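Local coordinates for lactococcal prophage ps3 protein 05 (Staphylococcus epidermidis ATCC 12228, PDB 3G8W) that is a probable acetyltransferase of the GNAT family, expected to transfer an acetyl group from acetyl-CoA to an acceptor that is not established, at residues B[16-21]-B[67-72]; B[117-122]-B[159-164]. One frame throughout, in Å; residues are numbered along the deposited sequence.

Overall arrangement
Both interactions reach the same mixed sheet, on opposite sides of the chain's centre. Interaction 1 packs helix 15-24 against strand 65-74. It is fully buried and small, and no hydrogen bond crosses it. Interaction 2 joins two strands of the sheet, 117-123 and 153-163. It buries nearly three times the area and is held by a backbone ladder, with apolar side chains on both faces. It is only partly buried, because residues such as Trp-159 and Met-119 keep some exposure. The centres of the two interactions are about 21 Å apart, yet the segments touch where Leu-72 CD1 packs on Leu-118 CD2 at 3.9 Å.

Interaction 1 (B[16-21]-B[67-72]); sequences DSYIEL and VATCTL
Tyr-18 and Leu-21, one turn apart on helix 15-24, meet Thr-69 of strand 65-74. Segments 16-21 and 67-72 run nearly at right angles (99°), their axes 9.6 Å apart. No hydrogen bond crosses the contact; it is packing of side chains against side chains and strand backbone.

The aromatic part comes first. The Tyr-18 ring presents its edge to Thr-69, whose hydroxyl lies in the ring plane, Thr-69 OG1 to Tyr-18 CE1 3.3 Å. Thr-69 CG2 lies 3.6 Å from Tyr-18 CE1. The Tyr-18 and Thr-69 side chains stand roughly perpendicular. Tyr-18 holds CG opposite its backbone N (chi1 -169°), which carries the ring from the helix to the sheet. Thr-69 OG1 makes a weak hydrogen bond to the carbonyl of Phe-58 on the adjoining strand.

The aliphatic part is the fork of Leu-21. Leu-21 CD2 lies 3.6 Å from Thr-69 CB and also meets the Ala-68 backbone. Leu-21 CD1 lies 3.7 Å from Val-67 O. Leu-21 and Thr-69 point past one another, head to tail.

A classic beta bulge sets Val-67 and Ala-68 across from the single residue Ala-60. Their CB atoms turn away from the helix, and Val-67 packs on Val-98 of helix 96-112. Helices thus pack on both faces of the central sheet, as is characteristic of the alpha/beta GNAT fold.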
loop_
_atom_site.group_PDB
_atom_site.type_symbol
_atom_site.label_atom_id
_atom_site.label_comp_id
_atom_site.label_asym_id
_atom_site.label_seq_id
_atom_site.Cartn_x
_atom_site.Cartn_y
_atom_site.Cartn_z
ATOM N N ASP B 16 13.575 19.317 12.013
ATOM C CA ASP B 16 13.638 20.754 11.733
ATOM C C ASP B 16 13.831 21.033 10.238
ATOM O O ASP B 16 12.935 21.575 9.577
ATOM C CB ASP B 16 14.747 21.426 12.559
ATOM C CG ASP B 16 14.502 21.334 14.069
ATOM O OD1 ASP B 16 13.631 20.526 14.471
ATOM O OD2 ASP B 16 15.182 22.062 14.854
ATOM N N SER B 17 14.989 20.631 9.710
ATOM C CA SER B 17 15.340 20.843 8.308
ATOM C C SER B 17 14.236 20.375 7.393
ATOM O O SER B 17 14.019 20.961 6.336
ATOM C CB SER B 17 16.610 20.079 7.950
ATOM O OG SER B 17 17.651 20.379 8.850
ATOM N N TYR B 18 13.539 19.320 7.807
ATOM C CA TYR B 18 12.593 18.627 6.943
ATOM C C TYR B 18 11.264 19.360 6.795
ATOM O O TYR B 18 10.581 19.186 5.792
ATOM C CB TYR B 18 12.391 17.184 7.419
ATOM C CG TYR B 18 11.635 16.309 6.448
ATOM C CD1 TYR B 18 12.269 15.747 5.350
ATOM C CD2 TYR B 18 10.283 16.038 6.636
ATOM C CE1 TYR B 18 11.578 14.955 4.467
ATOM C CE2 TYR B 18 9.584 15.240 5.758
ATOM C CZ TYR B 18 10.230 14.705 4.673
ATOM O OH TYR B 18 9.527 13.914 3.786
ATOM N N ILE B 19 10.889 20.173 7.780
ATOM C CA ILE B 19 9.704 21.023 7.627
ATOM C C ILE B 19 10.014 22.197 6.698
ATOM O O ILE B 19 9.236 22.491 5.787
ATOM C CB ILE B 19 9.156 21.561 8.962
ATOM C CG1 ILE B 19 9.247 20.502 10.062
ATOM C CG2 ILE B 19 7.722 22.049 8.783
ATOM C CD1 ILE B 19 8.716 19.127 9.662
ATOM N N GLU B 20 11.152 22.855 6.932
ATOM C CA GLU B 20 11.629 23.938 6.065
ATOM C C GLU B 20 11.709 23.549 4.589
ATOM O O GLU B 20 11.208 24.278 3.740
ATOM C CB GLU B 20 12.974 24.489 6.548
ATOM C CG GLU B 20 12.890 25.882 7.167
ATOM C CD GLU B 20 12.736 26.998 6.124
ATOM O OE1 GLU B 20 13.554 27.944 6.139
ATOM O OE2 GLU B 20 11.800 26.936 5.294
ATOM N N LEU B 21 12.318 22.401 4.289
ATOM C CA LEU B 21 12.386 21.911 2.911
ATOM C C LEU B 21 10.997 21.619 2.359
ATOM O O LEU B 21 10.771 21.727 1.157
ATOM C CB LEU B 21 13.271 20.662 2.792
ATOM C CG LEU B 21 13.723 20.255 1.379
ATOM C CD1 LEU B 21 14.807 21.176 0.867
ATOM C CD2 LEU B 21 14.218 18.835 1.332
ATOM N N VAL B 67 18.763 19.799 0.781
ATOM C CA VAL B 67 18.553 20.359 -0.560
ATOM C C VAL B 67 17.543 19.544 -1.345
ATOM O O VAL B 67 16.758 20.075 -2.127
ATOM C CB VAL B 67 19.884 20.470 -1.323
ATOM C CG1 VAL B 67 19.651 20.803 -2.758
ATOM C CG2 VAL B 67 20.743 21.542 -0.701
ATOM N N ALA B 68 17.562 18.241 -1.125
ATOM C CA ALA B 68 16.542 17.388 -1.680
ATOM C C ALA B 68 16.131 16.345 -0.643
ATOM O O ALA B 68 16.781 16.210 0.396
ATOM C CB ALA B 68 17.042 16.742 -2.969
ATOM N N THR B 69 15.044 15.628 -0.937
ATOM C CA THR B 69 14.478 14.627 -0.016
ATOM C C THR B 69 13.628 13.617 -0.761
ATOM O O THR B 69 13.011 13.944 -1.781
ATOM C CB THR B 69 13.616 15.288 1.081
ATOM O OG1 THR B 69 14.113 14.906 2.369
ATOM C CG2 THR B 69 12.132 14.915 0.950
ATOM N N CYS B 70 13.583 12.391 -0.255
ATOM C CA CYS B 70 12.692 11.396 -0.820
ATOM C C CYS B 70 12.484 10.236 0.133
ATOM O O CYS B 70 13.433 9.803 0.774
ATOM C CB CYS B 70 13.267 10.889 -2.123
ATOM S SG CYS B 70 12.079 9.957 -3.034
ATOM N N THR B 71 11.257 9.731 0.234
ATOM C CA THR B 71 10.983 8.580 1.106
ATOM C C THR B 71 11.029 7.237 0.393
ATOM O O THR B 71 10.477 7.076 -0.681
ATOM C CB THR B 71 9.622 8.688 1.814
ATOM O OG1 THR B 71 9.686 9.713 2.798
ATOM C CG2 THR B 71 9.280 7.401 2.521
ATOM N N LEU B 72 11.676 6.267 1.023
ATOM C CA LEU B 72 11.556 4.882 0.596
ATOM C C LEU B 72 10.730 4.111 1.609
ATOM O O LEU B 72 11.106 3.993 2.796
ATOM C CB LEU B 72 12.931 4.236 0.408
ATOM C CG LEU B 72 12.891 2.960 -0.433
ATOM C CD1 LEU B 72 12.147 3.187 -1.748
ATOM C CD2 LEU B 72 14.296 2.436 -0.691
#

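Interaction 2 (B[117-122]-B[159-164]); sequences TLMIAI and WLIYST
Strands 117-123 and 153-163 pair as antiparallel neighbours in the C-terminal half of the GNAT sheet, with Leu-118 opposite Tyr-162 and Ile-120 opposite Leu-160. These two hydrogen-bonded pairs make four backbone bonds. Leu-118 N to Tyr-162 O is 2.7 Å, with an N-H...O angle of 170°. Ile-120 N to Leu-160 O is longer, 3.1 Å, and its donor is tilted 24° from the carbonyl plane. CA-H...O contacts, such as Met-119 CA to Leu-160 O, run between the bonds.

One face carries Thr-117, Met-119, Ala-121, Trp-159 and Ile-161. Ala-121 CB sits over the centre of the six-membered ring of Trp-159, 3.8 Å from its centroid, in a CH-pi contact. The selenomethionine Met-119 turns back at its last torsion (chi3 78°), and its methyl CE comes within 3.6 Å of Trp-159 CZ3. Met-119 CG approaches Ile-161 CB at 4.2 Å. Trp-159 NE1 is hydrogen-bonded to Glu-144 on strand 139-150.

On the other face Ile-120 and Leu-160 run alongside each other, Ile-120 CG2 4.1 Å from Leu-160 CB. Ile-122 CD1 reaches Leu-160 CD2 at 3.8 Å.

This second face is covered by helices: Leu-118 and Tyr-162 pack on helix 96-112, Ile-120 and Ile-122 on helix 127-136. Strand 83-91 runs parallel to 117-123 on its other edge, and strand 139-150 lies beyond 153-163.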
loop_
_atom_site.group_PDB
_atom_site.type_symbol
_atom_site.label_atom_id
_atom_site.label_comp_id
_atom_site.label_asym_id
_atom_site.label_seq_id
_atom_site.Cartn_x
_atom_site.Cartn_y
_atom_site.Cartn_z
ATOM N N THR B 117 11.908 -4.365 -6.804
ATOM C CA THR B 117 11.247 -3.415 -7.654
ATOM C C THR B 117 10.810 -2.134 -6.920
ATOM O O THR B 117 10.433 -2.176 -5.746
ATOM C CB THR B 117 10.098 -4.077 -8.480
ATOM O OG1 THR B 117 8.861 -4.019 -7.777
ATOM C CG2 THR B 117 10.414 -5.531 -8.884
ATOM N N LEU B 118 10.884 -1.000 -7.621
ATOM C CA LEU B 118 10.444 0.284 -7.082
ATOM C C LEU B 118 9.237 0.786 -7.845
ATOM O O LEU B 118 9.187 0.671 -9.080
ATOM C CB LEU B 118 11.548 1.329 -7.153
ATOM C CG LEU B 118 12.798 1.021 -6.323
ATOM C CD1 LEU B 118 13.870 2.098 -6.516
ATOM C CD2 LEU B 118 12.483 0.844 -4.850
HETATM N N MSE B 119 8.270 1.326 -7.099
HETATM C CA MSE B 119 7.121 1.985 -7.665
HETATM C C MSE B 119 6.939 3.410 -7.140
HETATM O O MSE B 119 7.268 3.734 -5.996
HETATM C CB MSE B 119 5.855 1.189 -7.387
HETATM C CG MSE B 119 5.585 0.041 -8.324
HETATM SE SE MSE B 119 4.632 -1.328 -7.322
HETATM C CE MSE B 119 2.834 -0.650 -7.267
ATOM N N ILE B 120 6.378 4.252 -7.990
ATOM C CA ILE B 120 6.002 5.599 -7.619
ATOM C C ILE B 120 4.688 5.924 -8.304
ATOM O O ILE B 120 4.465 5.545 -9.452
ATOM C CB ILE B 120 7.123 6.638 -7.952
ATOM C CG1 ILE B 120 6.785 8.010 -7.382
ATOM C CG2 ILE B 120 7.510 6.664 -9.457
ATOM C CD1 ILE B 120 8.052 8.777 -6.955
ATOM N N ALA B 121 3.802 6.579 -7.562
ATOM C CA ALA B 121 2.547 7.077 -8.093
ATOM C C ALA B 121 2.728 8.560 -8.319
ATOM O O ALA B 121 3.093 9.300 -7.395
ATOM C CB ALA B 121 1.417 6.818 -7.119
ATOM N N ILE B 122 2.507 8.996 -9.560
ATOM C CA ILE B 122 2.646 10.417 -9.927
ATOM C C ILE B 122 1.321 10.939 -10.433
ATOM O O ILE B 122 0.650 10.255 -11.211
ATOM C CB ILE B 122 3.717 10.629 -11.002
ATOM C CG1 ILE B 122 5.064 10.109 -10.490
ATOM C CG2 ILE B 122 3.830 12.091 -11.308
ATOM C CD1 ILE B 122 6.124 9.821 -11.543
ATOM N N TRP B 159 1.041 5.131 -12.275
ATOM C CA TRP B 159 1.920 4.327 -11.510
ATOM C C TRP B 159 3.025 3.901 -12.426
ATOM O O TRP B 159 2.779 3.297 -13.486
ATOM C CB TRP B 159 1.196 3.111 -10.972
ATOM C CG TRP B 159 0.383 3.373 -9.746
ATOM C CD1 TRP B 159 -0.905 3.782 -9.710
ATOM C CD2 TRP B 159 0.783 3.192 -8.384
ATOM N NE1 TRP B 159 -1.337 3.875 -8.410
ATOM C CE2 TRP B 159 -0.325 3.510 -7.577
ATOM C CE3 TRP B 159 1.970 2.777 -7.766
ATOM C CZ2 TRP B 159 -0.295 3.444 -6.182
ATOM C CZ3 TRP B 159 2.006 2.693 -6.349
ATOM C CH2 TRP B 159 0.875 3.044 -5.578
ATOM N N LEU B 160 4.243 4.234 -11.998
ATOM C CA LEU B 160 5.461 3.772 -12.658
ATOM C C LEU B 160 6.245 2.730 -11.856
ATOM O O LEU B 160 6.204 2.691 -10.615
ATOM C CB LEU B 160 6.371 4.949 -12.945
ATOM C CG LEU B 160 5.959 5.981 -13.970
ATOM C CD1 LEU B 160 4.621 6.528 -13.624
ATOM C CD2 LEU B 160 7.028 7.056 -13.916
ATOM N N ILE B 161 7.001 1.924 -12.584
ATOM C CA ILE B 161 7.780 0.854 -11.981
ATOM C C ILE B 161 9.227 0.862 -12.532
ATOM O O ILE B 161 9.474 1.131 -13.717
ATOM C CB ILE B 161 7.066 -0.515 -12.169
ATOM C CG1 ILE B 161 7.867 -1.674 -11.591
ATOM C CG2 ILE B 161 6.778 -0.782 -13.653
ATOM C CD1 ILE B 161 7.055 -2.990 -11.457
ATOM N N TYR B 162 10.171 0.618 -11.624
ATOM C CA TYR B 162 11.558 0.413 -11.972
ATOM C C TYR B 162 11.968 -0.908 -11.352
ATOM O O TYR B 162 11.628 -1.201 -10.212
ATOM C CB TYR B 162 12.394 1.577 -11.448
ATOM C CG TYR B 162 13.885 1.452 -11.655
ATOM C CD1 TYR B 162 14.507 2.025 -12.757
ATOM C CD2 TYR B 162 14.677 0.778 -10.729
ATOM C CE1 TYR B 162 15.878 1.920 -12.936
ATOM C CE2 TYR B 162 16.037 0.655 -10.901
ATOM C CZ TYR B 162 16.638 1.234 -12.000
ATOM O OH TYR B 162 18.007 1.117 -12.147
ATOM N N SER B 163 12.672 -1.719 -12.124
ATOM C CA SER B 163 13.203 -2.968 -11.626
ATOM C C SER B 163 14.709 -2.873 -11.331
ATOM O O SER B 163 15.487 -2.386 -12.146
ATOM C CB SER B 163 12.937 -4.069 -12.623
ATOM O OG SER B 163 13.974 -5.015 -12.527
ATOM N N THR B 164 15.125 -3.345 -10.164
ATOM C CA THR B 164 16.524 -3.229 -9.807
ATOM C C THR B 164 17.311 -4.498 -10.102
ATOM O O THR B 164 18.360 -4.712 -9.508
ATOM C CB THR B 164 16.709 -2.856 -8.329
ATOM O OG1 THR B 164 16.001 -3.796 -7.516
ATOM C CG2 THR B 164 16.200 -1.452 -8.056
#